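Local coordinates for protein Cog5 (Kluyveromyces lactis, PDB 4U6U) that probably helps tether vesicles at the Golgi as the Cog5 subunit of the conserved oligomeric Golgi complex, in which it pairs with Cog7, at residues Arg103-Asp117 with Arg130-Ser142. The protein carries 7 engineered substitutions. Sequence-based numbering, arbitrary orientation.
Sequences RQELLRYLSTNLTRD and RIVTLIKALYTLS
An antiparallel helix pair, leucine-lined, joined through the short helix 122-126 and buried in the C-terminal family region of Cog5, brings residues 103-117 against 130-142. The axes approach to 9.9 Å at 146° between their N-to-C directions, and side chains interlock knobs-into-holes: Leu110 sits among Leu134, Ala137, Leu138 and Leu141, while Leu138 in return enters the hole formed by Leu107, Leu110, Ser111 and Leu114. Leu138 divides its branches, CD1 lying 3.6 Å from Leu107 CD1 and CD2 facing Leu114 CD2. Leu114 CD1 meets Leu134 CB at 3.6 Å, with Ile131 CG2 on another side of the same methyl, at 3.9 Å. Farther along, Leu141 is the third knob, set among Arg103, Leu106, Leu107 and Leu110; its CD2 lies 3.5 Å from Leu107 CD2 and over one face of the Arg103 guanidinium. At the 117/130 end the contact turns polar. Arg130 NE gives Asp117 OD2 a nearly straight bond (N-H...O 169°) within a salt bridge, the acceptor being nearly in the guanidinium plane. A second link is weak: Arg130 NH2 reaches Asn113 OD1 at 3.0 Å, but the N-H...O angle is only 127°. Replacing Arg130 by a leucine would probably leave Asp117 OD2 without its charged mate and Asn113 without this link across the pair. Asp117 OD1, the other carboxylate oxygen, forms a salt bridge with Lys123 NZ on helix 122-126.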
ATOM      1  N   ARG B 103       1.063   2.376 -10.836  1.00133.67           N
ATOM      2  CA  ARG B 103       0.906   1.966  -9.449  1.00129.83           C
ATOM      3  C   ARG B 103       1.753   0.735  -9.241  1.00136.91           C
ATOM      4  O   ARG B 103       2.656   0.723  -8.415  1.00150.01           O
ATOM      5  CB  ARG B 103      -0.570   1.685  -9.174  1.00135.88           C
ATOM      6  CG  ARG B 103      -1.059   1.530  -7.763  1.00140.70           C
ATOM      7  CD  ARG B 103      -2.577   1.366  -7.898  1.00158.16           C
ATOM      8  NE  ARG B 103      -3.317   1.615  -6.670  1.00171.93           N
ATOM      9  CZ  ARG B 103      -3.546   0.697  -5.740  1.00175.63           C
ATOM     10  NH1 ARG B 103      -3.075  -0.535  -5.891  1.00163.76           N
ATOM     11  NH2 ARG B 103      -4.239   1.014  -4.655  1.00184.78           N
ATOM     12  N   GLN B 104       1.475  -0.293 -10.031  1.00128.06           N
ATOM     13  CA  GLN B 104       2.178  -1.561  -9.921  1.00118.52           C
ATOM     14  C   GLN B 104       3.682  -1.494 -10.185  1.00108.70           C
ATOM     15  O   GLN B 104       4.450  -2.199  -9.541  1.00111.49           O
ATOM     16  CB  GLN B 104       1.549  -2.560 -10.871  1.00116.21           C
ATOM     17  CG  GLN B 104       0.634  -3.534 -10.190  1.00131.12           C
ATOM     18  CD  GLN B 104       0.095  -4.544 -11.168  1.00159.95           C
ATOM     19  OE1 GLN B 104      -0.138  -4.219 -12.332  1.00175.53           O
ATOM     20  NE2 GLN B 104      -0.049  -5.793 -10.726  1.00163.65           N
ATOM     21  N   GLU B 105       4.115  -0.651 -11.109  1.00106.42           N
ATOM     22  CA  GLU B 105       5.548  -0.444 -11.281  1.00121.25           C
ATOM     23  C   GLU B 105       6.178   0.187 -10.019  1.00120.92           C
ATOM     24  O   GLU B 105       7.305  -0.151  -9.628  1.00115.01           O
ATOM     25  CB  GLU B 105       5.830   0.414 -12.518  1.00135.52           C
ATOM     26  CG  GLU B 105       7.314   0.476 -12.883  1.00149.71           C
ATOM     27  CD  GLU B 105       7.763   1.853 -13.319  1.00161.99           C
ATOM     28  OE1 GLU B 105       8.800   2.337 -12.810  1.00158.66           O
ATOM     29  OE2 GLU B 105       7.083   2.447 -14.180  1.00173.07           O
ATOM     30  N   LEU B 106       5.443   1.108  -9.397  1.00120.39           N
ATOM     31  CA  LEU B 106       5.892   1.786  -8.179  1.00113.81           C
ATOM     32  C   LEU B 106       5.979   0.801  -7.022  1.00110.86           C
ATOM     33  O   LEU B 106       6.915   0.848  -6.221  1.00112.11           O
ATOM     34  CB  LEU B 106       4.944   2.933  -7.828  1.00110.66           C
ATOM     35  CG  LEU B 106       5.465   4.155  -7.064  1.00121.10           C
ATOM     36  CD1 LEU B 106       5.736   3.849  -5.613  1.00113.30           C
ATOM     37  CD2 LEU B 106       6.722   4.696  -7.725  1.00134.20           C
ATOM     38  N   LEU B 107       4.963  -0.054  -6.928  1.00104.65           N
ATOM     39  CA  LEU B 107       4.885  -1.109  -5.923  1.00106.52           C
ATOM     40  C   LEU B 107       6.095  -2.036  -6.014  1.00113.83           C
ATOM     41  O   LEU B 107       6.736  -2.377  -5.008  1.00105.41           O
ATOM     42  CB  LEU B 107       3.604  -1.927  -6.115  1.00100.63           C
ATOM     43  CG  LEU B 107       2.341  -1.655  -5.303  1.00107.56           C
ATOM     44  CD1 LEU B 107       2.634  -1.777  -3.834  1.00109.80           C
ATOM     45  CD2 LEU B 107       1.782  -0.286  -5.607  1.00115.69           C
ATOM     46  N   ARG B 108       6.399  -2.426  -7.247  1.00120.22           N
ATOM     47  CA  ARG B 108       7.533  -3.281  -7.523  1.00116.76           C
ATOM     48  C   ARG B 108       8.750  -2.538  -6.983  1.00120.22           C
ATOM     49  O   ARG B 108       9.492  -3.076  -6.167  1.00112.43           O
ATOM     50  CB  ARG B 108       7.648  -3.555  -9.030  1.00111.52           C
ATOM     51  CG  ARG B 108       8.450  -4.786  -9.443  1.00109.85           C
ATOM     52  CD  ARG B 108       8.589  -4.872 -10.970  1.00111.18           C
ATOM     53  NE  ARG B 108       7.357  -4.532 -11.681  1.00115.16           N
ATOM     54  CZ  ARG B 108       7.214  -3.463 -12.469  1.00118.14           C
ATOM     55  NH1 ARG B 108       8.227  -2.615 -12.639  1.00121.46           N
ATOM     56  NH2 ARG B 108       6.052  -3.225 -13.075  1.00112.86           N
ATOM     57  N   TYR B 109       8.898  -1.272  -7.379  1.00126.56           N
ATOM     58  CA  TYR B 109      10.040  -0.474  -6.953  1.00126.79           C
ATOM     59  C   TYR B 109      10.198  -0.431  -5.437  1.00123.94           C
ATOM     60  O   TYR B 109      11.314  -0.551  -4.925  1.00129.33           O
ATOM     61  CB  TYR B 109       9.943   0.962  -7.461  1.00131.20           C
ATOM     62  CG  TYR B 109      11.086   1.806  -6.935  1.00136.40           C
ATOM     63  CD1 TYR B 109      12.335   1.747  -7.533  1.00145.04           C
ATOM     64  CD2 TYR B 109      10.935   2.616  -5.808  1.00132.13           C
ATOM     65  CE1 TYR B 109      13.394   2.494  -7.052  1.00154.31           C
ATOM     66  CE2 TYR B 109      11.992   3.365  -5.316  1.00135.98           C
ATOM     67  CZ  TYR B 109      13.223   3.300  -5.946  1.00152.47           C
ATOM     68  OH  TYR B 109      14.296   4.032  -5.481  1.00159.65           O
ATOM     69  N   LEU B 110       9.089  -0.254  -4.723  1.00109.24           N
ATOM     70  CA  LEU B 110       9.161  -0.076  -3.277  1.00105.44           C
ATOM     71  C   LEU B 110       9.480  -1.377  -2.563  1.00119.13           C
ATOM     72  O   LEU B 110      10.363  -1.413  -1.706  1.00121.71           O
ATOM     73  CB  LEU B 110       7.865   0.497  -2.717  1.00100.42           C
ATOM     74  CG  LEU B 110       7.534   1.956  -3.046  1.00109.26           C
ATOM     75  CD1 LEU B 110       6.200   2.360  -2.407  1.00110.78           C
ATOM     76  CD2 LEU B 110       8.658   2.891  -2.622  1.00108.75           C
ATOM     77  N   SER B 111       8.746  -2.433  -2.902  1.00124.10           N
ATOM     78  CA  SER B 111       8.877  -3.715  -2.210  1.00120.61           C
ATOM     79  C   SER B 111      10.240  -4.358  -2.455  1.00116.43           C
ATOM     80  O   SER B 111      10.825  -4.945  -1.546  1.00123.89           O
ATOM     81  CB  SER B 111       7.766  -4.672  -2.635  1.00121.89           C
ATOM     82  OG  SER B 111       7.842  -4.975  -4.015  1.00135.09           O
ATOM     83  N   THR B 112      10.755  -4.247  -3.674  1.00107.31           N
ATOM     84  CA  THR B 112      12.058  -4.828  -3.960  1.00106.79           C
ATOM     85  C   THR B 112      13.155  -3.988  -3.315  1.00105.05           C
ATOM     86  O   THR B 112      14.184  -4.513  -2.925  1.00108.20           O
ATOM     87  CB  THR B 112      12.334  -4.968  -5.478  1.00106.18           C
ATOM     88  OG1 THR B 112      12.535  -3.678  -6.053  1.00115.24           O
ATOM     89  CG2 THR B 112      11.188  -5.698  -6.197  1.00 92.21           C
ATOM     90  N   ASN B 113      12.952  -2.684  -3.201  1.00112.57           N
ATOM     91  CA  ASN B 113      13.952  -1.855  -2.531  1.00125.08           C
ATOM     92  C   ASN B 113      13.930  -2.043  -1.010  1.00127.59           C
ATOM     93  O   ASN B 113      14.955  -1.923  -0.346  1.00129.51           O
ATOM     94  CB  ASN B 113      13.763  -0.379  -2.888  1.00126.03           C
ATOM     95  CG  ASN B 113      14.972   0.206  -3.595  1.00131.43           C
ATOM     96  OD1 ASN B 113      15.898   0.708  -2.953  1.00139.48           O
ATOM     97  ND2 ASN B 113      14.970   0.144  -4.926  1.00125.64           N
ATOM     98  N   LEU B 114      12.752  -2.312  -0.461  1.00121.24           N
ATOM     99  CA  LEU B 114      12.612  -2.552   0.971  1.00110.90           C
ATOM    100  C   LEU B 114      13.121  -3.948   1.343  1.00116.89           C
ATOM    101  O   LEU B 114      13.776  -4.132   2.374  1.00115.57           O
ATOM    102  CB  LEU B 114      11.157  -2.381   1.410  1.00101.26           C
ATOM    103  CG  LEU B 114      10.843  -2.737   2.864  1.00100.53           C
ATOM    104  CD1 LEU B 114      11.612  -1.832   3.816  1.00 97.03           C
ATOM    105  CD2 LEU B 114       9.346  -2.664   3.138  1.00101.56           C
ATOM    106  N   THR B 115      12.785  -4.942   0.524  1.00120.84           N
ATOM    107  CA  THR B 115      13.229  -6.304   0.802  1.00129.95           C
ATOM    108  C   THR B 115      14.761  -6.344   0.809  1.00129.12           C
ATOM    109  O   THR B 115      15.377  -6.821   1.761  1.00122.78           O
ATOM    110  CB  THR B 115      12.667  -7.345  -0.244  1.00127.22           C
ATOM    111  OG1 THR B 115      12.799  -6.841  -1.579  1.00133.72           O
ATOM    112  CG2 THR B 115      11.200  -7.651  -0.003  1.00115.97           C
ATOM    113  N   ARG B 116      15.356  -5.776  -0.235  1.00128.56           N
ATOM    114  CA  ARG B 116      16.803  -5.709  -0.401  1.00113.81           C
ATOM    115  C   ARG B 116      17.476  -4.968   0.734  1.00113.48           C
ATOM    116  O   ARG B 116      18.541  -5.374   1.204  1.00117.33           O
ATOM    117  CB  ARG B 116      17.123  -5.093  -1.763  1.00108.80           C
ATOM    118  CG  ARG B 116      18.578  -4.979  -2.118  1.00122.59           C
ATOM    119  CD  ARG B 116      18.671  -4.702  -3.599  1.00134.95           C
ATOM    120  NE  ARG B 116      18.172  -3.386  -3.969  1.00156.24           N
ATOM    121  CZ  ARG B 116      17.521  -3.147  -5.105  1.00166.17           C
ATOM    122  NH1 ARG B 116      17.287  -4.143  -5.958  1.00161.93           N
ATOM    123  NH2 ARG B 116      17.088  -1.920  -5.382  1.00169.09           N
ATOM    124  N   ASP B 117      16.851  -3.888   1.187  1.00119.43           N
ATOM    125  CA  ASP B 117      17.436  -3.087   2.249  1.00127.02           C
ATOM    126  C   ASP B 117      17.282  -3.790   3.611  1.00128.52           C
ATOM    127  O   ASP B 117      17.949  -3.449   4.574  1.00138.42           O
ATOM    128  CB  ASP B 117      16.815  -1.685   2.262  1.00124.25           C
ATOM    129  CG  ASP B 117      17.422  -0.766   1.196  1.00138.03           C
ATOM    130  OD1 ASP B 117      18.273  -1.235   0.400  1.00139.27           O
ATOM    131  OD2 ASP B 117      17.041   0.426   1.145  1.00147.16           O
ATOM    132  N   ARG B 130      16.058   5.318   6.587  1.00170.30           N
ATOM    133  CA  ARG B 130      15.704   4.987   5.207  1.00151.95           C
ATOM    134  C   ARG B 130      14.580   3.958   5.142  1.00148.25           C
ATOM    135  O   ARG B 130      13.596   4.143   4.435  1.00143.46           O
ATOM    136  CB  ARG B 130      16.923   4.464   4.439  1.00139.84           C
ATOM    137  CG  ARG B 130      16.560   3.854   3.087  1.00132.91           C
ATOM    138  CD  ARG B 130      17.647   4.037   2.038  1.00138.06           C
ATOM    139  NE  ARG B 130      17.313   3.329   0.800  1.00145.17           N
ATOM    140  CZ  ARG B 130      17.269   3.889  -0.408  1.00155.00           C
ATOM    141  NH1 ARG B 130      17.547   5.186  -0.572  1.00156.07           N
ATOM    142  NH2 ARG B 130      16.951   3.140  -1.460  1.00152.36           N
ATOM    143  N   ILE B 131      14.735   2.885   5.910  1.00153.35           N
ATOM    144  CA  ILE B 131      13.775   1.780   5.950  1.00146.10           C
ATOM    145  C   ILE B 131      12.416   2.191   6.498  1.00141.57           C
ATOM    146  O   ILE B 131      11.385   1.753   5.983  1.00135.53           O
ATOM    147  CB  ILE B 131      14.339   0.598   6.782  1.00138.97           C
ATOM    148  CG1 ILE B 131      15.483  -0.066   6.006  1.00137.20           C
ATOM    149  CG2 ILE B 131      13.260  -0.428   7.098  1.00129.37           C
ATOM    150  CD1 ILE B 131      16.191  -1.132   6.759  1.00137.67           C
ATOM    151  N   VAL B 132      12.411   3.027   7.535  1.00141.47           N
ATOM    152  CA  VAL B 132      11.159   3.555   8.070  1.00143.70           C
ATOM    153  C   VAL B 132      10.382   4.268   6.967  1.00140.88           C
ATOM    154  O   VAL B 132       9.162   4.112   6.860  1.00127.38           O
ATOM    155  CB  VAL B 132      11.387   4.514   9.264  1.00139.87           C
ATOM    156  CG1 VAL B 132      10.104   5.241   9.619  1.00130.50           C
ATOM    157  CG2 VAL B 132      11.871   3.737  10.472  1.00144.90           C
ATOM    158  N   THR B 133      11.098   5.009   6.124  1.00149.56           N
ATOM    159  CA  THR B 133      10.455   5.741   5.033  1.00154.75           C
ATOM    160  C   THR B 133       9.806   4.755   4.058  1.00143.66           C
ATOM    161  O   THR B 133       8.673   4.964   3.620  1.00144.88           O
ATOM    162  CB  THR B 133      11.464   6.656   4.265  1.00143.20           C
ATOM    163  OG1 THR B 133      12.234   7.430   5.194  1.00154.95           O
ATOM    164  CG2 THR B 133      10.735   7.594   3.297  1.00126.83           C
ATOM    165  N   LEU B 134      10.519   3.675   3.740  1.00131.52           N
ATOM    166  CA  LEU B 134       9.985   2.626   2.876  1.00115.45           C
ATOM    167  C   LEU B 134       8.721   1.984   3.458  1.00119.02           C
ATOM    168  O   LEU B 134       7.739   1.776   2.742  1.00 99.34           O
ATOM    169  CB  LEU B 134      11.044   1.554   2.621  1.00116.72           C
ATOM    170  CG  LEU B 134      11.995   1.754   1.437  1.00121.31           C
ATOM    171  CD1 LEU B 134      11.297   2.512   0.320  1.00 99.87           C
ATOM    172  CD2 LEU B 134      13.298   2.433   1.856  1.00119.19           C
ATOM    173  N   ILE B 135       8.739   1.680   4.756  1.00130.30           N
ATOM    174  CA  ILE B 135       7.574   1.074   5.411  1.00135.73           C
ATOM    175  C   ILE B 135       6.344   1.963   5.308  1.00136.81           C
ATOM    176  O   ILE B 135       5.300   1.520   4.818  1.00132.12           O
ATOM    177  CB  ILE B 135       7.832   0.771   6.912  1.00129.03           C
ATOM    178  CG1 ILE B 135       8.878  -0.341   7.058  1.00130.98           C
ATOM    179  CG2 ILE B 135       6.536   0.356   7.611  1.00118.46           C
ATOM    180  CD1 ILE B 135       9.143  -0.765   8.492  1.00126.73           C
ATOM    181  N   LYS B 136       6.480   3.216   5.748  1.00140.09           N
ATOM    182  CA  LYS B 136       5.366   4.163   5.752  1.00136.74           C
ATOM    183  C   LYS B 136       4.838   4.322   4.326  1.00126.50           C
ATOM    184  O   LYS B 136       3.625   4.242   4.075  1.00118.19           O
ATOM    185  CB  LYS B 136       5.794   5.528   6.338  1.00139.60           C
ATOM    186  CG  LYS B 136       6.193   5.490   7.826  1.00127.93           C
ATOM    187  CD  LYS B 136       6.114   6.855   8.508  1.00124.20           C
ATOM    188  CE  LYS B 136       6.495   6.760   9.989  1.00121.61           C
ATOM    189  NZ  LYS B 136       6.236   7.999  10.773  1.00120.14           N
ATOM    190  N   ALA B 137       5.770   4.495   3.394  1.00114.09           N
ATOM    191  CA  ALA B 137       5.431   4.725   2.000  1.00111.42           C
ATOM    192  C   ALA B 137       4.582   3.596   1.431  1.00122.51           C
ATOM    193  O   ALA B 137       3.454   3.824   0.968  1.00118.72           O
ATOM    194  CB  ALA B 137       6.708   4.893   1.176  1.00103.33           C
ATOM    195  N   LEU B 138       5.107   2.378   1.535  1.00124.91           N
ATOM    196  CA  LEU B 138       4.466   1.199   0.976  1.00122.59           C
ATOM    197  C   LEU B 138       3.089   0.940   1.595  1.00122.77           C
ATOM    198  O   LEU B 138       2.152   0.574   0.883  1.00124.60           O
ATOM    199  CB  LEU B 138       5.374  -0.016   1.166  1.00125.07           C
ATOM    200  CG  LEU B 138       5.006  -1.327   0.469  1.00117.58           C
ATOM    201  CD1 LEU B 138       4.710  -1.081  -1.002  1.00119.43           C
ATOM    202  CD2 LEU B 138       6.130  -2.323   0.639  1.00103.73           C
ATOM    203  N   TYR B 139       2.965   1.141   2.910  1.00120.01           N
ATOM    204  CA  TYR B 139       1.679   0.979   3.597  1.00123.82           C
ATOM    205  C   TYR B 139       0.620   1.921   3.051  1.00129.66           C
ATOM    206  O   TYR B 139      -0.526   1.521   2.832  1.00131.66           O
ATOM    207  CB  TYR B 139       1.818   1.205   5.110  1.00119.73           C
ATOM    208  CG  TYR B 139       0.522   1.001   5.895  1.00125.45           C
ATOM    209  CD1 TYR B 139       0.062  -0.276   6.204  1.00130.94           C
ATOM    210  CD2 TYR B 139      -0.227   2.081   6.342  1.00121.86           C
ATOM    211  CE1 TYR B 139      -1.116  -0.473   6.919  1.00127.42           C
ATOM    212  CE2 TYR B 139      -1.398   1.895   7.062  1.00123.47           C
ATOM    213  CZ  TYR B 139      -1.836   0.616   7.348  1.00133.50           C
ATOM    214  OH  TYR B 139      -2.998   0.421   8.062  1.00143.64           O
ATOM    215  N   THR B 140       1.007   3.176   2.853  1.00122.58           N
ATOM    216  CA  THR B 140       0.086   4.176   2.344  1.00127.85           C
ATOM    217  C   THR B 140      -0.460   3.819   0.958  1.00130.23           C
ATOM    218  O   THR B 140      -1.673   3.931   0.710  1.00129.75           O
ATOM    219  CB  THR B 140       0.750   5.545   2.296  1.00126.05           C
ATOM    220  OG1 THR B 140       1.052   5.969   3.635  1.00121.73           O
ATOM    221  CG2 THR B 140      -0.187   6.546   1.652  1.00133.49           C
ATOM    222  N   LEU B 141       0.436   3.375   0.073  1.00125.83           N
ATOM    223  CA  LEU B 141       0.077   3.016  -1.301  1.00124.97           C
ATOM    224  C   LEU B 141      -0.874   1.830  -1.353  1.00132.32           C
ATOM    225  O   LEU B 141      -1.907   1.871  -2.032  1.00134.85           O
ATOM    226  CB  LEU B 141       1.330   2.692  -2.113  1.00123.95           C
ATOM    227  CG  LEU B 141       1.367   3.184  -3.561  1.00131.12           C
ATOM    228  CD1 LEU B 141       2.705   2.860  -4.185  1.00131.09           C
ATOM    229  CD2 LEU B 141       0.234   2.599  -4.389  1.00138.83           C
ATOM    230  N   SER B 142      -0.514   0.782  -0.625  1.00138.54           N
ATOM    231  CA  SER B 142      -1.232  -0.483  -0.664  1.00145.67           C
ATOM    232  C   SER B 142      -0.746  -1.354   0.478  1.00138.34           C
ATOM    233  O   SER B 142       0.182  -2.139   0.306  1.00138.43           O
ATOM    234  CB  SER B 142      -1.023  -1.192  -2.004  1.00148.53           C
ATOM    235  OG  SER B 142      -1.544  -2.508  -1.969  1.00149.61           O
TER